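Long-range contacts in glutathione s-transferase I (Zea mays, PDB 1AXD), which catalyses the conjugation of glutathione to electrophilic compounds and, in maize, serves to detoxify herbicides: residues M3-A8 / R16-L21; R48-Q53 / Y63-R68; V96-E101 / D164-S169; N110-Q115 / E133-L138. All coordinates share one frame; numbering follows the deposited sequence.

Interaction 1 of 4, residues M3-A8 / R16-L21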
loop_
_atom_site.group_PDB
_atom_site.type_symbol
_atom_site.label_atom_id
_atom_site.label_comp_id
_atom_site.label_asym_id
_atom_site.label_seq_id
_atom_site.Cartn_x
_atom_site.Cartn_y
_atom_site.Cartn_z
ATOM N N MET A 3 2.937 -21.370 11.651
ATOM C CA MET A 3 2.804 -20.791 10.320
ATOM C C MET A 3 4.196 -20.750 9.743
ATOM O O MET A 3 5.134 -20.564 10.496
ATOM C CB MET A 3 2.276 -19.352 10.413
ATOM C CG MET A 3 0.948 -19.159 11.136
ATOM S SD MET A 3 0.444 -17.394 11.132
ATOM C CE MET A 3 0.612 -16.982 12.790
ATOM N N LYS A 4 4.349 -20.947 8.438
ATOM C CA LYS A 4 5.679 -20.893 7.831
ATOM C C LYS A 4 5.821 -19.607 7.086
ATOM O O LYS A 4 5.017 -19.341 6.206
ATOM C CB LYS A 4 5.911 -22.040 6.843
ATOM C CG LYS A 4 5.366 -23.395 7.250
ATOM C CD LYS A 4 5.947 -23.880 8.549
ATOM C CE LYS A 4 5.233 -25.138 9.008
ATOM N NZ LYS A 4 5.599 -25.476 10.413
ATOM N N LEU A 5 6.816 -18.803 7.443
ATOM C CA LEU A 5 7.077 -17.535 6.769
ATOM C C LEU A 5 8.172 -17.796 5.755
ATOM O O LEU A 5 9.264 -18.190 6.135
ATOM C CB LEU A 5 7.504 -16.465 7.783
ATOM C CG LEU A 5 7.783 -15.034 7.314
ATOM C CD1 LEU A 5 6.525 -14.388 6.674
ATOM C CD2 LEU A 5 8.225 -14.224 8.542
ATOM N N TYR A 6 7.872 -17.592 4.478
ATOM C CA TYR A 6 8.828 -17.848 3.418
ATOM C C TYR A 6 9.651 -16.677 3.013
ATOM O O TYR A 6 9.095 -15.636 2.686
ATOM C CB TYR A 6 8.094 -18.412 2.212
ATOM C CG TYR A 6 7.463 -19.754 2.481
ATOM C CD1 TYR A 6 8.237 -20.906 2.469
ATOM C CD2 TYR A 6 6.095 -19.876 2.735
ATOM C CE1 TYR A 6 7.682 -22.147 2.694
ATOM C CE2 TYR A 6 5.522 -21.122 2.967
ATOM C CZ TYR A 6 6.331 -22.255 2.939
ATOM O OH TYR A 6 5.818 -23.516 3.121
ATOM N N GLY A 7 10.969 -16.849 3.006
ATOM C CA GLY A 7 11.866 -15.781 2.611
ATOM C C GLY A 7 13.150 -15.778 3.413
ATOM O O GLY A 7 13.189 -16.306 4.511
ATOM N N ALA A 8 14.197 -15.179 2.854
ATOM C CA ALA A 8 15.493 -15.082 3.520
ATOM C C ALA A 8 15.485 -13.896 4.463
ATOM O O ALA A 8 15.190 -12.802 4.022
ATOM C CB ALA A 8 16.606 -14.941 2.466
ATOM N N ARG A 16 9.487 -7.341 8.058
ATOM C CA ARG A 16 8.350 -6.494 8.410
ATOM C C ARG A 16 7.306 -7.474 8.963
ATOM O O ARG A 16 6.690 -7.192 9.973
ATOM C CB ARG A 16 7.811 -5.754 7.170
ATOM C CG ARG A 16 6.706 -4.749 7.480
ATOM C CD ARG A 16 6.340 -3.871 6.295
ATOM N NE ARG A 16 7.456 -3.061 5.800
ATOM C CZ ARG A 16 7.966 -3.165 4.573
ATOM N NH1 ARG A 16 7.472 -4.043 3.717
ATOM N NH2 ARG A 16 8.957 -2.380 4.191
ATOM N N CYS A 17 7.186 -8.640 8.330
ATOM C CA CYS A 17 6.263 -9.689 8.741
ATOM C C CYS A 17 6.704 -10.276 10.041
ATOM O O CYS A 17 5.861 -10.556 10.878
ATOM C CB CYS A 17 6.229 -10.808 7.700
ATOM S SG CYS A 17 5.772 -10.292 6.057
ATOM N N ALA A 18 8.008 -10.516 10.200
ATOM C CA ALA A 18 8.540 -11.090 11.436
ATOM C C ALA A 18 8.272 -10.200 12.591
ATOM O O ALA A 18 8.004 -10.699 13.665
ATOM C CB ALA A 18 10.041 -11.390 11.294
ATOM N N THR A 19 8.277 -8.887 12.379
ATOM C CA THR A 19 8.011 -7.939 13.456
ATOM C C THR A 19 6.611 -8.107 13.997
ATOM O O THR A 19 6.440 -8.179 15.200
ATOM C CB THR A 19 8.141 -6.489 12.975
ATOM O OG1 THR A 19 9.382 -6.325 12.289
ATOM C CG2 THR A 19 8.090 -5.516 14.176
ATOM N N ALA A 20 5.617 -8.149 13.115
ATOM C CA ALA A 20 4.225 -8.290 13.528
ATOM C C ALA A 20 3.936 -9.652 14.128
ATOM O O ALA A 20 3.173 -9.739 15.081
ATOM C CB ALA A 20 3.296 -7.986 12.338
ATOM N N LEU A 21 4.553 -10.700 13.592
ATOM C CA LEU A 21 4.330 -12.041 14.092
ATOM C C LEU A 21 4.879 -12.148 15.472
ATOM O O LEU A 21 4.237 -12.729 16.333
ATOM C CB LEU A 21 4.972 -13.049 13.145
ATOM C CG LEU A 21 4.260 -13.193 11.781
ATOM C CD1 LEU A 21 5.205 -13.761 10.705
ATOM C CD2 LEU A 21 3.023 -14.085 11.911
#

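Interaction 2 of 4, residues R48-Q53 / Y63-R68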
loop_
_atom_site.group_PDB
_atom_site.type_symbol
_atom_site.label_atom_id
_atom_site.label_comp_id
_atom_site.label_asym_id
_atom_site.label_seq_id
_atom_site.Cartn_x
_atom_site.Cartn_y
_atom_site.Cartn_z
ATOM N N ARG A 48 2.326 -20.497 -3.678
ATOM C CA ARG A 48 2.265 -19.646 -2.486
ATOM C C ARG A 48 2.178 -18.208 -2.953
ATOM O O ARG A 48 1.313 -17.490 -2.494
ATOM C CB ARG A 48 3.500 -19.849 -1.612
ATOM C CG ARG A 48 3.791 -21.301 -1.307
ATOM C CD ARG A 48 5.073 -21.410 -0.543
ATOM N NE ARG A 48 5.603 -22.767 -0.509
ATOM C CZ ARG A 48 6.862 -23.072 -0.808
ATOM N NH1 ARG A 48 7.714 -22.123 -1.169
ATOM N NH2 ARG A 48 7.281 -24.322 -0.724
ATOM N N ASN A 49 3.047 -17.805 -3.876
ATOM C CA ASN A 49 3.017 -16.451 -4.420
ATOM C C ASN A 49 3.051 -16.558 -5.952
ATOM O O ASN A 49 4.091 -16.892 -6.514
ATOM C CB ASN A 49 4.204 -15.630 -3.901
ATOM C CG ASN A 49 4.062 -14.131 -4.179
ATOM O OD1 ASN A 49 3.239 -13.703 -4.966
ATOM N ND2 ASN A 49 4.884 -13.338 -3.520
ATOM N N PRO A 50 1.910 -16.316 -6.629
ATOM C CA PRO A 50 1.856 -16.401 -8.092
ATOM C C PRO A 50 2.748 -15.434 -8.772
ATOM O O PRO A 50 3.031 -15.614 -9.941
ATOM C CB PRO A 50 0.387 -16.122 -8.405
ATOM C CG PRO A 50 -0.073 -15.287 -7.237
ATOM C CD PRO A 50 0.582 -15.986 -6.079
ATOM N N PHE A 51 3.174 -14.391 -8.068
ATOM C CA PHE A 51 4.062 -13.390 -8.649
ATOM C C PHE A 51 5.526 -13.725 -8.365
ATOM O O PHE A 51 6.374 -12.865 -8.502
ATOM C CB PHE A 51 3.705 -11.992 -8.140
ATOM C CG PHE A 51 2.337 -11.506 -8.568
ATOM C CD1 PHE A 51 2.139 -10.958 -9.829
ATOM C CD2 PHE A 51 1.254 -11.564 -7.695
ATOM C CE1 PHE A 51 0.881 -10.472 -10.214
ATOM C CE2 PHE A 51 -0.001 -11.081 -8.073
ATOM C CZ PHE A 51 -0.187 -10.533 -9.335
ATOM N N GLY A 52 5.781 -14.943 -7.895
ATOM C CA GLY A 52 7.131 -15.410 -7.628
ATOM C C GLY A 52 8.089 -14.562 -6.818
ATOM O O GLY A 52 9.208 -14.306 -7.245
ATOM N N GLN A 53 7.686 -14.175 -5.616
ATOM C CA GLN A 53 8.569 -13.386 -4.773
ATOM C C GLN A 53 8.307 -13.626 -3.331
ATOM O O GLN A 53 7.396 -14.376 -3.010
ATOM C CB GLN A 53 8.482 -11.895 -5.124
ATOM C CG GLN A 53 7.107 -11.281 -5.029
ATOM C CD GLN A 53 7.019 -9.899 -5.669
ATOM O OE1 GLN A 53 6.060 -9.184 -5.449
ATOM N NE2 GLN A 53 8.017 -9.526 -6.458
ATOM N N TYR A 63 -2.745 -19.603 2.018
ATOM C CA TYR A 63 -1.531 -19.013 1.457
ATOM C C TYR A 63 -1.691 -17.524 1.341
ATOM O O TYR A 63 -2.724 -17.071 0.877
ATOM C CB TYR A 63 -1.216 -19.621 0.084
ATOM C CG TYR A 63 -0.517 -20.955 0.153
ATOM C CD1 TYR A 63 0.747 -21.062 0.709
ATOM C CD2 TYR A 63 -1.116 -22.107 -0.334
ATOM C CE1 TYR A 63 1.398 -22.280 0.782
ATOM C CE2 TYR A 63 -0.469 -23.340 -0.264
ATOM C CZ TYR A 63 0.787 -23.418 0.298
ATOM O OH TYR A 63 1.443 -24.627 0.398
ATOM N N LEU A 64 -0.695 -16.762 1.774
ATOM C CA LEU A 64 -0.767 -15.305 1.702
ATOM C C LEU A 64 0.520 -14.720 1.207
ATOM O O LEU A 64 1.565 -15.341 1.364
ATOM C CB LEU A 64 -1.080 -14.706 3.076
ATOM C CG LEU A 64 -2.405 -15.058 3.748
ATOM C CD1 LEU A 64 -2.353 -14.648 5.210
ATOM C CD2 LEU A 64 -3.558 -14.350 3.054
ATOM N N PHE A 65 0.436 -13.543 0.595
ATOM C CA PHE A 65 1.605 -12.835 0.101
ATOM C C PHE A 65 1.376 -11.357 0.220
ATOM O O PHE A 65 0.248 -10.957 0.455
ATOM C CB PHE A 65 2.008 -13.266 -1.316
ATOM C CG PHE A 65 0.900 -13.224 -2.315
ATOM C CD1 PHE A 65 -0.017 -14.265 -2.399
ATOM C CD2 PHE A 65 0.808 -12.172 -3.221
ATOM C CE1 PHE A 65 -1.008 -14.264 -3.377
ATOM C CE2 PHE A 65 -0.184 -12.158 -4.212
ATOM C CZ PHE A 65 -1.090 -13.205 -4.288
ATOM N N GLU A 66 2.438 -10.570 0.033
ATOM C CA GLU A 66 2.449 -9.113 0.188
ATOM C C GLU A 66 2.631 -8.889 1.666
ATOM O O GLU A 66 1.731 -9.180 2.432
ATOM C CB GLU A 66 1.171 -8.440 -0.332
ATOM C CG GLU A 66 1.175 -8.158 -1.828
ATOM C CD GLU A 66 2.215 -7.128 -2.242
ATOM O OE1 GLU A 66 2.605 -6.281 -1.411
ATOM O OE2 GLU A 66 2.641 -7.146 -3.411
ATOM N N SER A 67 3.810 -8.418 2.058
ATOM C CA SER A 67 4.148 -8.201 3.453
ATOM C C SER A 67 3.098 -7.535 4.301
ATOM O O SER A 67 2.720 -8.096 5.319
ATOM C CB SER A 67 5.503 -7.484 3.570
ATOM O OG SER A 67 5.504 -6.223 2.924
ATOM N N ARG A 68 2.575 -6.389 3.884
ATOM C CA ARG A 68 1.580 -5.715 4.704
ATOM C C ARG A 68 0.298 -6.485 4.864
ATOM O O ARG A 68 -0.340 -6.367 5.899
ATOM C CB ARG A 68 1.360 -4.294 4.215
ATOM C CG ARG A 68 2.645 -3.480 4.306
ATOM C CD ARG A 68 2.622 -2.209 3.472
ATOM N NE ARG A 68 3.941 -1.581 3.415
ATOM C CZ ARG A 68 4.865 -1.838 2.492
ATOM N NH1 ARG A 68 4.619 -2.713 1.533
ATOM N NH2 ARG A 68 6.042 -1.217 2.529
HETATM O O HOH W 1 5.186 -5.873 -4.858
#

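Interaction 3 of 4, residues V96-E101 / D164-S169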
loop_
_atom_site.group_PDB
_atom_site.type_symbol
_atom_site.label_atom_id
_atom_site.label_comp_id
_atom_site.label_asym_id
_atom_site.label_seq_id
_atom_site.Cartn_x
_atom_site.Cartn_y
_atom_site.Cartn_z
ATOM N N VAL A 96 -4.609 4.828 7.820
ATOM C CA VAL A 96 -3.987 6.033 7.272
ATOM C C VAL A 96 -2.497 5.976 7.396
ATOM O O VAL A 96 -1.796 6.268 6.437
ATOM C CB VAL A 96 -4.475 7.325 7.981
ATOM C CG1 VAL A 96 -3.590 8.518 7.578
ATOM C CG2 VAL A 96 -5.945 7.627 7.629
ATOM N N TRP A 97 -2.001 5.570 8.556
ATOM C CA TRP A 97 -0.568 5.522 8.757
ATOM C C TRP A 97 0.100 4.301 8.214
ATOM O O TRP A 97 1.295 4.335 7.977
ATOM C CB TRP A 97 -0.217 5.841 10.219
ATOM C CG TRP A 97 -0.521 7.286 10.543
ATOM C CD1 TRP A 97 -1.733 7.807 10.943
ATOM C CD2 TRP A 97 0.345 8.414 10.329
ATOM N NE1 TRP A 97 -1.673 9.186 10.959
ATOM C CE2 TRP A 97 -0.415 9.585 10.585
ATOM C CE3 TRP A 97 1.683 8.550 9.925
ATOM C CZ2 TRP A 97 0.121 10.876 10.446
ATOM C CZ3 TRP A 97 2.220 9.842 9.785
ATOM C CH2 TRP A 97 1.435 10.985 10.045
ATOM N N ILE A 98 -0.653 3.229 7.989
ATOM C CA ILE A 98 -0.086 2.020 7.394
ATOM C C ILE A 98 0.201 2.386 5.934
ATOM O O ILE A 98 1.162 1.903 5.371
ATOM C CB ILE A 98 -1.081 0.814 7.478
ATOM C CG1 ILE A 98 -1.011 0.165 8.859
ATOM C CG2 ILE A 98 -0.766 -0.258 6.409
ATOM C CD1 ILE A 98 -1.975 -0.987 9.038
ATOM N N GLU A 99 -0.606 3.268 5.355
ATOM C CA GLU A 99 -0.415 3.687 3.976
ATOM C C GLU A 99 0.694 4.689 3.849
ATOM O O GLU A 99 1.411 4.659 2.864
ATOM C CB GLU A 99 -1.715 4.257 3.406
ATOM C CG GLU A 99 -2.796 3.233 3.094
ATOM C CD GLU A 99 -2.380 2.253 2.017
ATOM O OE1 GLU A 99 -2.133 2.687 0.873
ATOM O OE2 GLU A 99 -2.300 1.042 2.316
ATOM N N VAL A 100 0.844 5.575 4.826
ATOM C CA VAL A 100 1.913 6.575 4.797
ATOM C C VAL A 100 3.276 5.900 4.814
ATOM O O VAL A 100 4.152 6.316 4.075
ATOM C CB VAL A 100 1.815 7.557 5.986
ATOM C CG1 VAL A 100 3.052 8.473 6.022
ATOM C CG2 VAL A 100 0.520 8.396 5.877
ATOM N N GLU A 101 3.454 4.877 5.650
ATOM C CA GLU A 101 4.719 4.146 5.724
ATOM C C GLU A 101 5.128 3.677 4.377
ATOM O O GLU A 101 6.265 3.878 3.985
ATOM C CB GLU A 101 4.568 2.929 6.631
ATOM C CG GLU A 101 5.767 1.998 6.639
ATOM C CD GLU A 101 5.580 0.769 5.756
ATOM O OE1 GLU A 101 4.541 0.074 5.888
ATOM O OE2 GLU A 101 6.481 0.491 4.936
ATOM N N ASP A 164 2.924 1.512 13.522
ATOM C CA ASP A 164 4.243 1.672 14.127
ATOM C C ASP A 164 5.194 0.570 13.819
ATOM O O ASP A 164 6.274 0.855 13.341
ATOM C CB ASP A 164 4.110 1.847 15.629
ATOM C CG ASP A 164 3.246 3.021 15.985
ATOM O OD1 ASP A 164 3.769 4.152 16.052
ATOM O OD2 ASP A 164 2.027 2.825 16.160
ATOM N N LEU A 165 4.796 -0.681 14.065
ATOM C CA LEU A 165 5.640 -1.857 13.804
ATOM C C LEU A 165 6.054 -1.957 12.362
ATOM O O LEU A 165 7.152 -2.413 12.084
ATOM C CB LEU A 165 4.919 -3.161 14.178
ATOM C CG LEU A 165 4.469 -3.555 15.589
ATOM C CD1 LEU A 165 5.413 -2.945 16.633
ATOM C CD2 LEU A 165 3.049 -3.100 15.840
ATOM N N ASN A 166 5.189 -1.526 11.449
ATOM C CA ASN A 166 5.480 -1.592 10.019
ATOM C C ASN A 166 6.680 -0.767 9.582
ATOM O O ASN A 166 7.116 -0.905 8.450
ATOM C CB ASN A 166 4.240 -1.189 9.217
ATOM C CG ASN A 166 3.246 -2.334 9.034
ATOM O OD1 ASN A 166 3.361 -3.373 9.665
ATOM N ND2 ASN A 166 2.267 -2.137 8.150
ATOM N N HIS A 167 7.187 0.101 10.460
ATOM C CA HIS A 167 8.345 0.957 10.168
ATOM C C HIS A 167 9.645 0.395 10.700
ATOM O O HIS A 167 10.682 0.928 10.369
ATOM C CB HIS A 167 8.194 2.320 10.846
ATOM C CG HIS A 167 7.165 3.221 10.239
ATOM N ND1 HIS A 167 5.842 3.215 10.628
ATOM C CD2 HIS A 167 7.285 4.223 9.337
ATOM C CE1 HIS A 167 5.192 4.173 9.992
ATOM N NE2 HIS A 167 6.045 4.800 9.203
ATOM N N VAL A 168 9.624 -0.648 11.522
ATOM C CA VAL A 168 10.881 -1.101 12.080
ATOM C C VAL A 168 11.893 -1.699 11.171
ATOM O O VAL A 168 13.008 -1.199 11.162
ATOM C CB VAL A 168 10.726 -1.925 13.411
ATOM C CG1 VAL A 168 9.618 -1.337 14.292
ATOM C CG2 VAL A 168 10.523 -3.395 13.153
ATOM N N SER A 169 11.520 -2.695 10.357
ATOM C CA SER A 169 12.468 -3.370 9.456
ATOM C C SER A 169 13.310 -2.450 8.586
ATOM O O SER A 169 14.484 -2.733 8.398
ATOM C CB SER A 169 11.772 -4.430 8.602
ATOM O OG SER A 169 10.799 -3.840 7.765
#

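Interaction 4 of 4, residues N110-Q115 / E133-L138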
loop_
_atom_site.group_PDB
_atom_site.type_symbol
_atom_site.label_atom_id
_atom_site.label_comp_id
_atom_site.label_asym_id
_atom_site.label_seq_id
_atom_site.Cartn_x
_atom_site.Cartn_y
_atom_site.Cartn_z
ATOM N N ASN A 110 13.826 3.622 0.616
ATOM C CA ASN A 110 14.256 2.581 -0.323
ATOM C C ASN A 110 15.452 2.915 -1.199
ATOM O O ASN A 110 16.392 2.142 -1.254
ATOM C CB ASN A 110 13.085 2.146 -1.191
ATOM C CG ASN A 110 12.966 0.654 -1.277
ATOM O OD1 ASN A 110 12.198 0.046 -0.544
ATOM N ND2 ASN A 110 13.748 0.048 -2.162
ATOM N N PRO A 111 15.428 4.050 -1.905
ATOM C CA PRO A 111 16.587 4.366 -2.741
ATOM C C PRO A 111 17.817 4.430 -1.899
ATOM O O PRO A 111 18.834 3.871 -2.267
ATOM C CB PRO A 111 16.240 5.749 -3.277
ATOM C CG PRO A 111 14.758 5.705 -3.372
ATOM C CD PRO A 111 14.370 5.061 -2.071
ATOM N N ILE A 112 17.694 5.074 -0.746
ATOM C CA ILE A 112 18.782 5.259 0.192
ATOM C C ILE A 112 19.373 3.959 0.696
ATOM O O ILE A 112 20.555 3.723 0.502
ATOM C CB ILE A 112 18.306 6.153 1.370
ATOM C CG1 ILE A 112 17.894 7.525 0.830
ATOM C CG2 ILE A 112 19.416 6.322 2.436
ATOM C CD1 ILE A 112 17.360 8.464 1.890
ATOM N N LEU A 113 18.556 3.105 1.296
ATOM C CA LEU A 113 19.037 1.841 1.828
ATOM C C LEU A 113 19.777 1.021 0.823
ATOM O O LEU A 113 20.684 0.310 1.192
ATOM C CB LEU A 113 17.881 1.059 2.454
ATOM C CG LEU A 113 17.192 1.789 3.612
ATOM C CD1 LEU A 113 16.264 0.833 4.357
ATOM C CD2 LEU A 113 18.251 2.347 4.596
ATOM N N PHE A 114 19.437 1.147 -0.451
ATOM C CA PHE A 114 20.113 0.396 -1.503
ATOM C C PHE A 114 21.512 0.956 -1.795
ATOM O O PHE A 114 22.477 0.206 -1.790
ATOM C CB PHE A 114 19.254 0.407 -2.773
ATOM C CG PHE A 114 19.970 -0.085 -4.002
ATOM C CD1 PHE A 114 20.390 -1.417 -4.104
ATOM C CD2 PHE A 114 20.221 0.783 -5.070
ATOM C CE1 PHE A 114 21.047 -1.878 -5.246
ATOM C CE2 PHE A 114 20.881 0.334 -6.225
ATOM C CZ PHE A 114 21.294 -1.000 -6.311
ATOM N N GLN A 115 21.607 2.259 -2.046
ATOM C CA GLN A 115 22.881 2.905 -2.348
ATOM C C GLN A 115 23.837 2.777 -1.224
ATOM O O GLN A 115 24.949 2.322 -1.425
ATOM C CB GLN A 115 22.661 4.390 -2.648
ATOM C CG GLN A 115 21.848 4.656 -3.889
ATOM C CD GLN A 115 22.518 4.130 -5.131
ATOM O OE1 GLN A 115 23.717 4.231 -5.281
ATOM N NE2 GLN A 115 21.736 3.568 -6.028
ATOM N N GLU A 133 19.403 13.504 -2.832
ATOM C CA GLU A 133 18.048 13.938 -3.144
ATOM C C GLU A 133 17.011 13.200 -2.380
ATOM O O GLU A 133 16.016 13.794 -1.995
ATOM C CB GLU A 133 17.764 13.887 -4.646
ATOM C CG GLU A 133 17.753 12.519 -5.268
ATOM C CD GLU A 133 17.297 12.567 -6.713
ATOM O OE1 GLU A 133 18.123 12.934 -7.579
ATOM O OE2 GLU A 133 16.112 12.254 -6.976
ATOM N N ASN A 134 17.223 11.918 -2.129
ATOM C CA ASN A 134 16.251 11.164 -1.363
ATOM C C ASN A 134 16.265 11.571 0.067
ATOM O O ASN A 134 15.247 11.455 0.727
ATOM C CB ASN A 134 16.476 9.672 -1.524
ATOM C CG ASN A 134 15.889 9.152 -2.806
ATOM O OD1 ASN A 134 16.599 8.727 -3.697
ATOM N ND2 ASN A 134 14.574 9.215 -2.913
ATOM N N LEU A 135 17.397 12.070 0.552
ATOM C CA LEU A 135 17.486 12.533 1.933
ATOM C C LEU A 135 16.643 13.748 2.073
ATOM O O LEU A 135 16.155 14.016 3.156
ATOM C CB LEU A 135 18.930 12.835 2.345
ATOM C CG LEU A 135 19.717 11.697 3.008
ATOM C CD1 LEU A 135 21.174 12.133 3.202
ATOM C CD2 LEU A 135 19.093 11.303 4.366
ATOM N N GLU A 136 16.457 14.493 0.992
ATOM C CA GLU A 136 15.614 15.675 1.058
ATOM C C GLU A 136 14.197 15.234 1.103
ATOM O O GLU A 136 13.454 15.684 1.952
ATOM C CB GLU A 136 15.862 16.600 -0.130
ATOM C CG GLU A 136 17.233 17.242 -0.095
ATOM C CD GLU A 136 17.211 18.711 -0.476
ATOM O OE1 GLU A 136 16.345 19.454 0.043
ATOM O OE2 GLU A 136 18.072 19.126 -1.284
ATOM N N LYS A 137 13.831 14.300 0.240
ATOM C CA LYS A 137 12.469 13.796 0.215
ATOM C C LYS A 137 12.084 13.279 1.584
ATOM O O LYS A 137 11.073 13.694 2.122
ATOM C CB LYS A 137 12.340 12.712 -0.866
ATOM C CG LYS A 137 12.684 13.244 -2.258
ATOM C CD LYS A 137 12.633 12.174 -3.348
ATOM C CE LYS A 137 13.070 12.741 -4.709
ATOM N NZ LYS A 137 13.304 11.676 -5.736
ATOM N N LEU A 138 12.925 12.438 2.166
ATOM C CA LEU A 138 12.683 11.867 3.488
ATOM C C LEU A 138 12.584 12.948 4.541
ATOM O O LEU A 138 11.754 12.849 5.436
ATOM C CB LEU A 138 13.831 10.920 3.845
ATOM C CG LEU A 138 13.806 10.212 5.191
ATOM C CD1 LEU A 138 12.541 9.333 5.290
ATOM C CD2 LEU A 138 15.083 9.358 5.325
#

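Interaction 1 of 4, residues M3-A8 / R16-L21
Leu5 of strand 3-6 sends its forked end onto helix 14-24 and divides its two methyls among Cys17, Ala18 and Leu21. Leu5 CD1 rests 3.7 Å from Cys17 CB, and Leu5 CD2 lies equally near, 3.7 Å, to Leu21 CD1. With CG placed opposite the backbone N (chi1 -178°), the fork is carried straight across to the helix, where Cys17, Ala18 and, one turn on, Leu21 receive it. It is CB of Cys17, not the sulfur, that takes this load; the sulfur faces helix 67-78 beside Ser67. These close approaches form the tight centre of the contact. Packing slackens around it: Leu5 CD2 reaches Ala18 CB only at 4.3 Å, and Met3, one step along the same strand face, adds a single touch, its CE 3.9 Å from Leu21 CD2. Leu21 therefore serves both strand residues, one branch for each. Every residue that touches is buried, and Leu57 of strand 56-59 packs on both Met3 and Leu5. The alternate strand residues behave differently. Lys4 and Tyr6 turn to the far face of the sheet, where Lys4 is partly open to solvent and Tyr6 bonds Gln58 through its hydroxyl. Strand and helix run nearly antiparallel, at 156° with axes 10.2 Å apart. Strand 28-31, bonded to Leu5 through the backbone, then completes the unit: a beta-alpha-beta crossover, the opening element of the thioredoxin-like fold in glutathione S-transferases.

Interaction 2 of 4, residues R48-Q53 / Y63-R68
The glutathione site borders this contact, where strand 62-65 turns into helix 67-78 with Glu66 as its N-cap: Gln53 and Glu66 share a water that donates to Glu66 OE2 at 3.2 Å and, weakly, to Gln53 OE1. Gln53 NE2, Glu66 OE1 and Ser67 OG all bond the backbone of the bound peptide. Behind this polar rim the packing centres on Phe65. Asn49 OD1 lies over one face of the Phe65 ring, toward its rim, 3.4 Å from Phe65 CD2, with amide and ring planes 25° apart, while the amide nitrogen sits by Phe65 CB. Two bonds fix that amide: OD1 of Asn49 accepts from Phe51 N at 3.2 Å, making an Asx turn, and Asn49 ND2 donates to Gln53 O at 2.8 Å, tilted from the amide plane. An alanine in place of Asn49 would lack the amide, so the turn would probably lose both ties and a gap would open over the Phe65 face. Pro50 joins Asn49 on the same face in a CH-pi contact, its CD 4.0 Å from the Phe65 ring centroid, while Val144 of the second subunit packs on Pro50. Towards the start of the loop, the aliphatic chain of Arg48 crosses the Tyr63 ring, CG of Arg48 coming 3.3 Å from Tyr63 CE1. At the other end, Phe51 presents its ring edge, its CD2 lying 3.8 Å from Phe65 CE2.

Interaction 3 of 4, residues V96-E101 / D164-S169
Glu101 of helix 88-122 lays its aliphatic chain over the face of the His167 imidazole. Glu101 CG sits almost squarely above the ring, 3.8 Å from its centroid and 11° off the normal, a CH-pi contact over the ring centre, and Glu101 CB comes 3.5 Å from His167 NE2. The first torsion sets CG opposite the backbone N (chi1 173°), and a bend at the next one carries the carboxylate beyond the ring towards Asn166. There Glu101 OE1 lies 3.6 Å from Asn166 CB, with carboxylate and amide planes practically perpendicular. Glu101 CD also comes 3.5 Å from Asn166 O, a contact with no hydrogen bond. The carboxylate finds its polar partners elsewhere: Thr106 OG1 is hydrogen-bonded to its OE2, and Arg68 of helix 67-78 forms a salt bridge with it, which would probably offset the negative charge in so buried a place. The imidazole is pinned in turn by Tyr145 OH at its NE2, and Tyr105 meets it edge-to-face. Ile98 adds a looser touch, its CG2 4.0 Å from Asn166 ND2. Asn166 and His167 occupy a type I turn between helices 162-165 and 168-174, two and three residues after Asp164, whose OD2 accepts from Ser161 N. That bond and the Ser-Xaa-Xaa-Asp sequence are consistent with the N-capping box found in the core of the helical C-terminal domain of glutathione S-transferases.

Interaction 4 of 4, residues N110-Q115 / E133-L138
Segments 110-115 of helix 88-122 and 133-138 of helix 128-151 run antiparallel at a slant, their axes 9.4 Å apart and crossing at -141°, with Ile112 and Asn134 nearest in the backbone. Ile112 fills the junction. Its CG1 slides past the Asn134 side chain to 3.5 Å from Asn134 CB, and because the chain is extended beyond that point (chi2 178°), CD1 reaches on to the side-chain ends of Leu135 and Leu138. Ile112 CD1 there meets Leu135 CD2 at 4.1 Å and Leu138 CD2 at 4.2 Å, apolar contacts looser than the one at Asn134. Pro111, at a kink where its nitrogen has no bond to the preceding turn, sets its ring crosswise against the Asn134 amide. A glycine in place of Asn134 would lack the whole side chain and would probably leave a gap beside both Ile112 CG1 and the Pro111 ring. On the solvent side, Lys137 NZ and Glu133 OE2 form a salt bridge of 3.1 Å along one helix. Val130, nearer the start of helix 128-151, continues the packing on Pro111. Together the segments make an antiparallel helix pair of the all-helical C-terminal domain of the glutathione S-transferase fold.

In the fold
Along the chain, interactions 1 and 2 come first, both in the thioredoxin-like N-terminal domain, where their centres lie 12 Å apart and they share one sheet. Interactions 3 and 4 follow on helix 88-122, their centres 17 Å apart, with interaction 4 nested inside the loop that interaction 3 closes. The two domains meet at interaction 3: the salt bridge from Arg68 to Glu101 ties it to interaction 2, and Arg16 and Thr19 of helix 14-24 bring interaction 1 against segment 164-169. Interaction 4 stands apart, 25 Å from interaction 1 between centres. Interactions 2 and 3 both touch the second subunit, so the peptide site, the domain junction and the dimer interface are close neighbours.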